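Local coordinates for protein alpha-Amylase (Thermotoga maritima, PDB 2B5D) that is an alpha-amylase, an enzyme belonging to glycosyl hydrolase family 57, at residues K93-L98 / F267-E272; K104-H109 / R257-Y262; H292-K297 / S302-Y307. All coordinates share one frame; numbering follows the deposited sequence.

Contact 1. Residues K93-L98 / F267-E272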
loop_
_atom_site.group_PDB
_atom_site.type_symbol
_atom_site.label_atom_id
_atom_site.label_comp_id
_atom_site.label_asym_id
_atom_site.label_seq_id
_atom_site.Cartn_x
_atom_site.Cartn_y
_atom_site.Cartn_z
ATOM N N LYS A 93 2.503 25.219 -34.403
ATOM C CA LYS A 93 2.748 26.241 -35.424
ATOM C C LYS A 93 3.184 27.621 -34.894
ATOM O O LYS A 93 4.049 28.268 -35.489
ATOM C CB LYS A 93 1.506 26.386 -36.297
ATOM C CG LYS A 93 1.780 26.789 -37.745
ATOM C CD LYS A 93 0.537 26.571 -38.620
ATOM C CE LYS A 93 0.148 25.088 -38.760
ATOM N NZ LYS A 93 1.152 24.281 -39.537
ATOM N N LYS A 94 2.597 28.064 -33.781
ATOM C CA LYS A 94 2.967 29.368 -33.224
ATOM C C LYS A 94 3.923 29.279 -32.011
ATOM O O LYS A 94 4.292 30.310 -31.419
ATOM C CB LYS A 94 1.714 30.209 -32.921
ATOM C CG LYS A 94 1.866 31.708 -33.302
ATOM C CD LYS A 94 0.621 32.558 -32.924
ATOM C CE LYS A 94 -0.500 32.482 -33.998
ATOM N NZ LYS A 94 -1.861 32.716 -33.399
ATOM N N GLU A 95 4.335 28.053 -31.667
ATOM C CA GLU A 95 5.321 27.796 -30.595
ATOM C C GLU A 95 6.708 27.778 -31.219
ATOM O O GLU A 95 6.844 28.057 -32.417
ATOM C CB GLU A 95 5.037 26.457 -29.922
ATOM C CG GLU A 95 3.568 26.176 -29.741
ATOM C CD GLU A 95 3.309 24.999 -28.824
ATOM O OE1 GLU A 95 2.983 25.223 -27.638
ATOM O OE2 GLU A 95 3.437 23.845 -29.281
ATOM N N HIS A 96 7.729 27.445 -30.422
ATOM C CA HIS A 96 9.114 27.315 -30.921
ATOM C C HIS A 96 9.227 26.557 -32.262
ATOM O O HIS A 96 8.582 25.518 -32.461
ATOM C CB HIS A 96 9.984 26.644 -29.869
ATOM C CG HIS A 96 11.445 26.949 -29.999
ATOM N ND1 HIS A 96 12.132 27.703 -29.069
ATOM C CD2 HIS A 96 12.356 26.582 -30.932
ATOM C CE1 HIS A 96 13.400 27.799 -29.432
ATOM N NE2 HIS A 96 13.562 27.125 -30.558
ATOM N N PRO A 97 10.017 27.101 -33.207
ATOM C CA PRO A 97 10.265 26.436 -34.486
ATOM C C PRO A 97 10.902 25.030 -34.427
ATOM O O PRO A 97 10.620 24.210 -35.294
ATOM C CB PRO A 97 11.188 27.425 -35.216
ATOM C CG PRO A 97 11.759 28.271 -34.142
ATOM C CD PRO A 97 10.678 28.416 -33.157
ATOM N N LEU A 98 11.761 24.768 -33.438
ATOM C CA LEU A 98 12.313 23.414 -33.214
ATOM C C LEU A 98 11.181 22.448 -32.912
ATOM O O LEU A 98 11.064 21.382 -33.529
ATOM C CB LEU A 98 13.346 23.408 -32.073
ATOM C CG LEU A 98 14.729 23.989 -32.405
ATOM C CD1 LEU A 98 15.625 24.068 -31.183
ATOM C CD2 LEU A 98 15.417 23.205 -33.525
ATOM N N PHE A 267 2.664 14.790 -20.222
ATOM C CA PHE A 267 2.887 15.342 -18.889
ATOM C C PHE A 267 2.819 16.871 -18.924
ATOM O O PHE A 267 2.601 17.523 -17.892
ATOM C CB PHE A 267 4.239 14.879 -18.339
ATOM C CG PHE A 267 4.302 13.401 -18.031
ATOM C CD1 PHE A 267 4.634 12.477 -19.023
ATOM C CD2 PHE A 267 4.030 12.929 -16.744
ATOM C CE1 PHE A 267 4.698 11.115 -18.739
ATOM C CE2 PHE A 267 4.090 11.554 -16.450
ATOM C CZ PHE A 267 4.429 10.652 -17.454
ATOM N N ASP A 268 2.982 17.422 -20.129
ATOM C CA ASP A 268 3.098 18.862 -20.339
ATOM C C ASP A 268 1.853 19.496 -20.932
ATOM O O ASP A 268 1.415 20.551 -20.475
ATOM C CB ASP A 268 4.292 19.174 -21.242
ATOM C CG ASP A 268 5.611 18.767 -20.621
ATOM O OD1 ASP A 268 6.611 18.678 -21.376
ATOM O OD2 ASP A 268 5.644 18.527 -19.388
ATOM N N ARG A 269 1.301 18.869 -21.962
ATOM C CA ARG A 269 0.130 19.422 -22.628
ATOM C C ARG A 269 -1.065 19.468 -21.659
ATOM O O ARG A 269 -1.182 18.633 -20.751
ATOM C CB ARG A 269 -0.212 18.608 -23.874
ATOM C CG ARG A 269 -0.694 19.428 -25.036
ATOM C CD ARG A 269 0.372 19.604 -26.109
ATOM N NE ARG A 269 0.920 20.955 -26.137
ATOM C CZ ARG A 269 1.530 21.517 -27.182
ATOM N NH1 ARG A 269 1.693 20.868 -28.329
ATOM N NH2 ARG A 269 1.973 22.761 -27.076
ATOM N N GLU A 270 -1.940 20.456 -21.851
ATOM C CA GLU A 270 -3.117 20.647 -20.988
ATOM C C GLU A 270 -4.060 19.455 -21.044
ATOM O O GLU A 270 -4.268 18.866 -22.101
ATOM C CB GLU A 270 -3.856 21.936 -21.342
ATOM C CG GLU A 270 -2.970 23.180 -21.307
ATOM C CD GLU A 270 -3.781 24.459 -21.154
ATOM O OE1 GLU A 270 -3.680 25.349 -22.033
ATOM O OE2 GLU A 270 -4.530 24.565 -20.159
ATOM N N MET A 271 -4.618 19.128 -19.880
ATOM C CA MET A 271 -5.436 17.935 -19.656
ATOM C C MET A 271 -6.590 17.705 -20.652
ATOM O O MET A 271 -6.826 16.562 -21.083
ATOM C CB MET A 271 -5.960 17.925 -18.215
ATOM C CG MET A 271 -6.845 16.725 -17.873
ATOM S SD MET A 271 -6.052 15.145 -18.251
ATOM C CE MET A 271 -4.851 15.049 -16.909
ATOM N N GLU A 272 -7.309 18.775 -21.002
ATOM C CA GLU A 272 -8.446 18.650 -21.921
ATOM C C GLU A 272 -7.975 18.341 -23.334
ATOM O O GLU A 272 -8.631 17.598 -24.072
ATOM C CB GLU A 272 -9.345 19.890 -21.903
ATOM C CG GLU A 272 -10.833 19.534 -22.112
ATOM C CD GLU A 272 -11.730 20.748 -22.300
ATOM O OE1 GLU A 272 -11.213 21.815 -22.701
ATOM O OE2 GLU A 272 -12.953 20.625 -22.050
#
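Both carboxylate oxygens of Glu95 reach one nitrogen, NH2 of Arg269. The shorter approach is OE1 of Glu95 to NH2 of Arg269, at 2.7 Å, but the hydrogen points poorly at it and this bond is weak. The straighter one runs from NH2 of Arg269 to OE2 of Glu95 over 2.9 Å, with an N-H...O angle of 173°, and it meets OE2 on its syn side. Together they form a salt bridge in which the carboxylate sits at the edge of the guanidinium, the two planes only 21° apart. It is not the side-on fork of two nitrogens gripping two oxygens, because NH1 of Arg269 stays 3.6 Å from OE2 of Glu95 and makes its own salt bridge to Glu88.

The backbones are far apart: CA of Glu95 and CA of Arg269 are 12.7 Å from each other, so two long side chains must span the gap from opposite directions. Glu95 runs extended beyond CG, whereas Arg269 bends at chi2 and chi3, which turns its guanidinium to the waiting acid. Glutamate and arginine suit these places because their length lets the charged ends meet across so wide a separation. Glu95 lies in the turn that joins helices 68-91 and 97-119, just before His96 at the N-cap of the latter; Arg269 lies between the short helices 265-268 and 271-274, and its carbonyl oxygen accepts a hydrogen bond from Arg284.

Arg269 is buried, and Arg91 brings a like charge close to its NH2. Two acids, Glu88 and Glu95, therefore attend one arginine, and their negative charge would be expected to offset both the cost of burying that residue and the nearness of a second cation.

Contact 2. Residues K104-H109 / R257-Y262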
loop_
_atom_site.group_PDB
_atom_site.type_symbol
_atom_site.label_atom_id
_atom_site.label_comp_id
_atom_site.label_asym_id
_atom_site.label_seq_id
_atom_site.Cartn_x
_atom_site.Cartn_y
_atom_site.Cartn_z
ATOM N N LYS A 104 6.396 17.696 -37.008
ATOM C CA LYS A 104 6.218 17.283 -38.399
ATOM C C LYS A 104 7.105 16.072 -38.712
ATOM O O LYS A 104 6.721 15.204 -39.515
ATOM C CB LYS A 104 6.504 18.455 -39.349
ATOM C CG LYS A 104 6.080 19.788 -38.742
ATOM C CD LYS A 104 5.650 20.831 -39.754
ATOM C CE LYS A 104 6.751 21.197 -40.714
ATOM N NZ LYS A 104 6.432 20.488 -41.969
ATOM N N PHE A 105 8.286 16.031 -38.076
ATOM C CA PHE A 105 9.130 14.847 -38.126
ATOM C C PHE A 105 8.333 13.652 -37.596
ATOM O O PHE A 105 8.281 12.608 -38.248
ATOM C CB PHE A 105 10.436 15.014 -37.342
ATOM C CG PHE A 105 11.197 13.710 -37.160
ATOM C CD1 PHE A 105 10.855 12.817 -36.133
ATOM C CD2 PHE A 105 12.226 13.357 -38.033
ATOM C CE1 PHE A 105 11.533 11.609 -35.977
ATOM C CE2 PHE A 105 12.917 12.149 -37.873
ATOM C CZ PHE A 105 12.568 11.278 -36.835
ATOM N N TYR A 106 7.701 13.848 -36.436
ATOM C CA TYR A 106 6.897 12.823 -35.758
ATOM C C TYR A 106 5.726 12.289 -36.561
ATOM O O TYR A 106 5.469 11.087 -36.542
ATOM C CB TYR A 106 6.403 13.327 -34.402
ATOM C CG TYR A 106 7.435 13.245 -33.314
ATOM C CD1 TYR A 106 7.676 14.326 -32.474
ATOM C CD2 TYR A 106 8.189 12.085 -33.134
ATOM C CE1 TYR A 106 8.636 14.258 -31.463
ATOM C CE2 TYR A 106 9.142 12.004 -32.139
ATOM C CZ TYR A 106 9.362 13.087 -31.299
ATOM O OH TYR A 106 10.306 12.983 -30.303
ATOM N N ARG A 107 5.029 13.185 -37.266
ATOM C CA ARG A 107 3.954 12.806 -38.188
ATOM C C ARG A 107 4.456 11.922 -39.333
ATOM O O ARG A 107 3.892 10.853 -39.582
ATOM C CB ARG A 107 3.190 14.042 -38.696
ATOM C CG ARG A 107 2.605 13.892 -40.109
ATOM C CD ARG A 107 1.295 14.661 -40.358
ATOM N NE ARG A 107 1.432 16.130 -40.336
ATOM C CZ ARG A 107 2.183 16.849 -41.174
ATOM N NH1 ARG A 107 2.922 16.256 -42.107
ATOM N NH2 ARG A 107 2.221 18.170 -41.060
ATOM N N GLU A 108 5.510 12.358 -40.019
ATOM C CA GLU A 108 6.055 11.595 -41.152
ATOM C C GLU A 108 6.579 10.226 -40.680
ATOM O O GLU A 108 6.255 9.185 -41.273
ATOM C CB GLU A 108 7.150 12.400 -41.913
ATOM C CG GLU A 108 7.293 12.033 -43.424
ATOM C CD GLU A 108 8.611 12.537 -44.084
ATOM O OE1 GLU A 108 9.319 11.731 -44.753
ATOM O OE2 GLU A 108 8.942 13.741 -43.939
ATOM N N HIS A 109 7.357 10.244 -39.597
ATOM C CA HIS A 109 7.960 9.044 -39.009
ATOM C C HIS A 109 6.945 7.977 -38.592
ATOM O O HIS A 109 7.066 6.810 -38.986
ATOM C CB HIS A 109 8.824 9.444 -37.823
ATOM C CG HIS A 109 9.734 8.360 -37.345
ATOM N ND1 HIS A 109 9.761 7.936 -36.032
ATOM C CD2 HIS A 109 10.649 7.612 -38.003
ATOM C CE1 HIS A 109 10.670 6.989 -35.897
ATOM N NE2 HIS A 109 11.215 6.766 -37.081
ATOM N N ARG A 257 23.040 16.782 -26.471
ATOM C CA ARG A 257 22.335 17.002 -27.782
ATOM C C ARG A 257 21.288 15.944 -28.080
ATOM O O ARG A 257 20.576 16.008 -29.101
ATOM C CB ARG A 257 23.318 17.002 -28.967
ATOM C CG ARG A 257 24.322 18.166 -28.991
ATOM C CD ARG A 257 25.423 17.873 -29.993
ATOM N NE ARG A 257 26.427 16.975 -29.428
ATOM C CZ ARG A 257 27.562 16.622 -30.025
ATOM N NH1 ARG A 257 28.394 15.786 -29.409
ATOM N NH2 ARG A 257 27.855 17.088 -31.238
ATOM N N TYR A 258 21.236 14.928 -27.225
ATOM C CA TYR A 258 20.355 13.801 -27.473
ATOM C C TYR A 258 18.975 14.022 -26.855
ATOM O O TYR A 258 18.826 14.739 -25.865
ATOM C CB TYR A 258 20.986 12.491 -26.991
ATOM C CG TYR A 258 22.070 11.908 -27.895
ATOM C CD1 TYR A 258 23.217 11.368 -27.349
ATOM C CD2 TYR A 258 21.935 11.899 -29.281
ATOM C CE1 TYR A 258 24.205 10.835 -28.143
ATOM C CE2 TYR A 258 22.914 11.363 -30.099
ATOM C CZ TYR A 258 24.044 10.830 -29.529
ATOM O OH TYR A 258 25.037 10.285 -30.323
ATOM N N ARG A 259 17.973 13.387 -27.454
ATOM C CA ARG A 259 16.587 13.534 -27.039
ATOM C C ARG A 259 16.368 13.008 -25.623
ATOM O O ARG A 259 16.771 11.878 -25.288
ATOM C CB ARG A 259 15.706 12.839 -28.067
ATOM C CG ARG A 259 14.222 13.122 -28.021
ATOM C CD ARG A 259 13.595 11.810 -27.686
ATOM N NE ARG A 259 12.500 11.502 -28.568
ATOM C CZ ARG A 259 11.879 10.329 -28.587
ATOM N NH1 ARG A 259 10.873 10.121 -29.421
ATOM N NH2 ARG A 259 12.265 9.364 -27.772
ATOM N N GLU A 260 15.742 13.851 -24.800
ATOM C CA GLU A 260 15.416 13.559 -23.407
ATOM C C GLU A 260 14.228 12.605 -23.316
ATOM O O GLU A 260 13.179 12.851 -23.912
ATOM C CB GLU A 260 15.117 14.864 -22.675
ATOM C CG GLU A 260 14.579 14.702 -21.265
ATOM C CD GLU A 260 15.578 14.049 -20.332
ATOM O OE1 GLU A 260 15.280 12.948 -19.829
ATOM O OE2 GLU A 260 16.670 14.626 -20.118
ATOM N N PHE A 261 14.389 11.518 -22.565
ATOM C CA PHE A 261 13.364 10.482 -22.489
ATOM C C PHE A 261 12.176 10.934 -21.640
ATOM O O PHE A 261 11.018 10.743 -22.025
ATOM C CB PHE A 261 13.949 9.172 -21.953
ATOM C CG PHE A 261 12.981 8.019 -21.989
ATOM C CD1 PHE A 261 12.787 7.294 -23.154
ATOM C CD2 PHE A 261 12.259 7.663 -20.851
ATOM C CE1 PHE A 261 11.886 6.245 -23.189
ATOM C CE2 PHE A 261 11.358 6.618 -20.874
ATOM C CZ PHE A 261 11.170 5.902 -22.037
ATOM N N TYR A 262 12.487 11.569 -20.515
ATOM C CA TYR A 262 11.515 11.895 -19.474
ATOM C C TYR A 262 10.900 13.285 -19.597
ATOM O O TYR A 262 10.646 13.956 -18.579
ATOM C CB TYR A 262 12.156 11.722 -18.088
ATOM C CG TYR A 262 12.557 10.304 -17.831
ATOM C CD1 TYR A 262 13.904 9.943 -17.784
ATOM C CD2 TYR A 262 11.581 9.305 -17.703
ATOM C CE1 TYR A 262 14.278 8.622 -17.571
ATOM C CE2 TYR A 262 11.936 7.979 -17.490
ATOM C CZ TYR A 262 13.285 7.639 -17.418
ATOM O OH TYR A 262 13.641 6.319 -17.197
#
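Tyr106 and Arg259 meet in the beta/alpha-barrel-type domain of family 57, built on a sheet of largely parallel strands, where they join helix 97-119 to the irregular loop that follows strand 233-236. The arginine comes side-on, NE and NH1 both donating to a single phenolic oxygen. NH1 of Arg259 lies 3.0 Å from OH of Tyr106, and NE of Arg259 is 3.2 Å from that same OH. Neither bond is straight, the one from NH1 having an angle of 146°, as expected when two N-H groups splayed from one guanidinium converge on one atom. The oxygen lies near the guanidinium plane at its edge, while the tyrosine ring is turned 40° from that plane and brings CE2 of Tyr106 to 3.7 Å from NH1 of Arg259.

This is the tight part of the contact, and both residues are buried. The hydroxyl has a further partner in the carbonyl oxygen of Lys290, to which it can only donate, so it accepts from the arginine and passes its own proton on. Tyrosine suits the place because its rigid ring carries a polar atom well beyond the helix. Arg259 comes to meet it with CG anti to the backbone N (chi1 -166°) and a chain bent further out; Phe358 adds a cation-pi contact.

Away from this point the two segments separate. Glu108 sits on an exposed part of the helix, and Arg107 packs its side chain on Ala85 and Val89 of helix 68-91 instead of the loop. Across the gap, the loop runs out to an exposed Tyr262. There the loop is held within itself: the backbone N of Tyr262 donates to OE1 of Glu260 over 3.2 Å, using the anti lone pair of that oxygen.

Contact 3. Residues H292-K297 / S302-Y307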
loop_
_atom_site.group_PDB
_atom_site.type_symbol
_atom_site.label_atom_id
_atom_site.label_comp_id
_atom_site.label_asym_id
_atom_site.label_seq_id
_atom_site.Cartn_x
_atom_site.Cartn_y
_atom_site.Cartn_z
ATOM N N HIS A 292 12.232 17.721 -26.016
ATOM C CA HIS A 292 13.434 18.246 -25.370
ATOM C C HIS A 292 14.663 17.368 -25.572
ATOM O O HIS A 292 14.550 16.154 -25.829
ATOM C CB HIS A 292 13.161 18.499 -23.893
ATOM C CG HIS A 292 11.976 19.400 -23.654
ATOM N ND1 HIS A 292 10.670 18.984 -23.838
ATOM C CD2 HIS A 292 11.907 20.699 -23.275
ATOM C CE1 HIS A 292 9.850 19.979 -23.550
ATOM N NE2 HIS A 292 10.577 21.028 -23.200
ATOM N N ARG A 293 15.827 18.016 -25.534
ATOM C CA ARG A 293 17.084 17.304 -25.501
ATOM C C ARG A 293 17.567 17.244 -24.044
ATOM O O ARG A 293 17.109 18.018 -23.203
ATOM C CB ARG A 293 18.121 17.977 -26.409
ATOM C CG ARG A 293 18.349 19.457 -26.144
ATOM C CD ARG A 293 19.246 20.077 -27.206
ATOM N NE ARG A 293 19.680 21.408 -26.798
ATOM C CZ ARG A 293 20.793 21.681 -26.116
ATOM N NH1 ARG A 293 21.627 20.714 -25.749
ATOM N NH2 ARG A 293 21.059 22.933 -25.782
ATOM N N ILE A 294 18.512 16.353 -23.760
ATOM C CA ILE A 294 19.013 16.180 -22.395
ATOM C C ILE A 294 19.544 17.501 -21.808
ATOM O O ILE A 294 19.389 17.735 -20.603
ATOM C CB ILE A 294 20.050 15.007 -22.300
ATOM C CG1 ILE A 294 19.387 13.672 -22.667
ATOM C CG2 ILE A 294 20.728 14.934 -20.903
ATOM C CD1 ILE A 294 20.343 12.576 -23.032
ATOM N N THR A 295 20.208 18.314 -22.647
ATOM C CA THR A 295 20.610 19.707 -22.342
ATOM C C THR A 295 21.844 19.872 -21.445
ATOM O O THR A 295 22.744 20.672 -21.750
ATOM C CB THR A 295 19.432 20.507 -21.723
ATOM O OG1 THR A 295 18.320 20.463 -22.615
ATOM C CG2 THR A 295 19.816 21.963 -21.468
ATOM N N SER A 296 21.877 19.153 -20.314
ATOM C CA SER A 296 22.933 19.353 -19.331
ATOM C C SER A 296 22.745 18.366 -18.204
ATOM O O SER A 296 21.753 17.665 -18.167
ATOM C CB SER A 296 22.855 20.765 -18.756
ATOM O OG SER A 296 21.953 20.795 -17.656
ATOM N N LYS A 297 23.681 18.355 -17.265
ATOM C CA LYS A 297 23.625 17.484 -16.100
ATOM C C LYS A 297 22.740 18.001 -14.991
ATOM O O LYS A 297 22.811 17.516 -13.860
ATOM C CB LYS A 297 25.033 17.266 -15.541
ATOM C CG LYS A 297 25.916 16.478 -16.468
ATOM C CD LYS A 297 25.396 15.061 -16.689
ATOM C CE LYS A 297 26.466 14.214 -17.421
ATOM N NZ LYS A 297 26.057 12.772 -17.379
ATOM N N SER A 302 13.142 21.220 -15.610
ATOM C CA SER A 302 12.410 22.323 -16.238
ATOM C C SER A 302 13.299 23.221 -17.112
ATOM O O SER A 302 12.808 23.960 -17.970
ATOM C CB SER A 302 11.675 23.149 -15.174
ATOM O OG SER A 302 12.539 24.107 -14.583
ATOM N N GLN A 303 14.609 23.138 -16.913
ATOM C CA GLN A 303 15.540 23.971 -17.667
ATOM C C GLN A 303 15.981 23.366 -19.008
ATOM O O GLN A 303 16.893 23.885 -19.658
ATOM C CB GLN A 303 16.749 24.303 -16.799
ATOM C CG GLN A 303 16.417 25.179 -15.574
ATOM C CD GLN A 303 17.678 25.681 -14.885
ATOM O OE1 GLN A 303 18.636 26.079 -15.555
ATOM N NE2 GLN A 303 17.703 25.625 -13.548
ATOM N N LYS A 304 15.305 22.293 -19.418
ATOM C CA LYS A 304 15.636 21.553 -20.626
ATOM C C LYS A 304 15.253 22.245 -21.923
ATOM O O LYS A 304 14.129 22.712 -22.092
ATOM C CB LYS A 304 15.032 20.134 -20.577
ATOM C CG LYS A 304 15.764 19.279 -19.561
ATOM C CD LYS A 304 15.549 17.819 -19.759
ATOM C CE LYS A 304 16.079 17.064 -18.558
ATOM N NZ LYS A 304 17.527 16.691 -18.662
ATOM N N GLU A 305 16.195 22.270 -22.852
ATOM C CA GLU A 305 15.986 22.910 -24.125
ATOM C C GLU A 305 15.369 21.994 -25.150
ATOM O O GLU A 305 15.427 20.773 -25.030
ATOM C CB GLU A 305 17.299 23.497 -24.631
ATOM C CG GLU A 305 17.570 24.803 -23.940
ATOM C CD GLU A 305 18.962 25.291 -24.141
ATOM O OE1 GLU A 305 19.608 25.578 -23.105
ATOM O OE2 GLU A 305 19.407 25.388 -25.325
ATOM N N TYR A 306 14.796 22.603 -26.175
ATOM C CA TYR A 306 14.130 21.864 -27.231
ATOM C C TYR A 306 15.076 21.033 -28.095
ATOM O O TYR A 306 16.201 21.440 -28.381
ATOM C CB TYR A 306 13.283 22.825 -28.081
ATOM C CG TYR A 306 12.028 23.286 -27.359
ATOM C CD1 TYR A 306 11.805 24.659 -27.098
ATOM C CD2 TYR A 306 11.074 22.352 -26.907
ATOM C CE1 TYR A 306 10.667 25.097 -26.424
ATOM C CE2 TYR A 306 9.931 22.777 -26.222
ATOM C CZ TYR A 306 9.728 24.165 -25.988
ATOM O OH TYR A 306 8.595 24.597 -25.309
ATOM N N TYR A 307 14.596 19.861 -28.495
ATOM C CA TYR A 307 15.359 18.927 -29.316
ATOM C C TYR A 307 15.588 19.469 -30.725
ATOM O O TYR A 307 14.642 19.878 -31.428
ATOM C CB TYR A 307 14.623 17.573 -29.392
ATOM C CG TYR A 307 15.362 16.458 -30.120
ATOM C CD1 TYR A 307 16.626 16.012 -29.681
ATOM C CD2 TYR A 307 14.794 15.834 -31.223
ATOM C CE1 TYR A 307 17.294 14.999 -30.333
ATOM C CE2 TYR A 307 15.448 14.805 -31.883
ATOM C CZ TYR A 307 16.702 14.395 -31.433
ATOM O OH TYR A 307 17.350 13.368 -32.075
HETATM O O HOH W 1 17.744 23.327 -28.270
HETATM O O HOH W 2 19.313 18.340 -17.248
#
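The His292 ring has Tyr306 over one face, with CD2 of Tyr306 offset toward the rim, and the carbonyl oxygen of Lys304 at its edge, 3.2 Å from CD2 of His292. The two side chains run alongside each other, pointing the same way, and their rings meet obliquely, planes 33° apart, with NE2 of His292 3.6 Å from CE2 of Tyr306. The Arg293 guanidinium is approached at its edge: water 1 accepts from NE of Arg293, and OE2 of Glu305 lies 3.0 Å from NH2 of Arg293. In this salt bridge the carboxylate stands almost upright to the guanidinium, planes 89° apart, and is met from above its plane. At the edge of the Tyr307 ring lies CB of Arg293.

The backbones behind these groups form an irregular loop that doubles back on itself, with a single beta bridge pairing His292 and Tyr306. The backbone N of Arg293 donates to O of Glu305 over 2.8 Å. Farther along, Thr295 takes the place of a backbone partner: its OG1 accepts from N of Glu305 at 2.8 Å and donates to O of Arg293. A threonine hydroxyl, short and able to do both, suits this relay, and chi1 of -56° sets it beside its own backbone N. Ser296 rests on Met154 of the second subunit, so the loop's outer end borders another copy of the protein.

Lys304 reaches across to the backbone of Ile294. Its NZ donates to O of Ile294 at 2.9 Å and to water 2 at 2.8 Å, and forms a salt bridge with Glu260. Three acceptors thus surround the amine, one of them an acid, which would probably stabilise its ammonium form and help to fix its position.

Starting from the N terminus, the chain enters contact 1 in the turn before helix 97-119 and contact 2 within that helix. It then passes through much of the mixed sheet before residues 257-262 return to close contact 2, and 267-272 close contact 1; contact 2 therefore nests within contact 1. Contact 3 follows in series, closing a loop of four residues ahead of helix 309-338. Contacts 1 and 2 join helix 97-119 and the turn before it to the loop region after strand 233-236. Contact 3 folds that region on itself, meets His96 and Leu98 at the helix start, and touches contact 2, where N of Ile294 probably hydrogen-bonds to O of Tyr258.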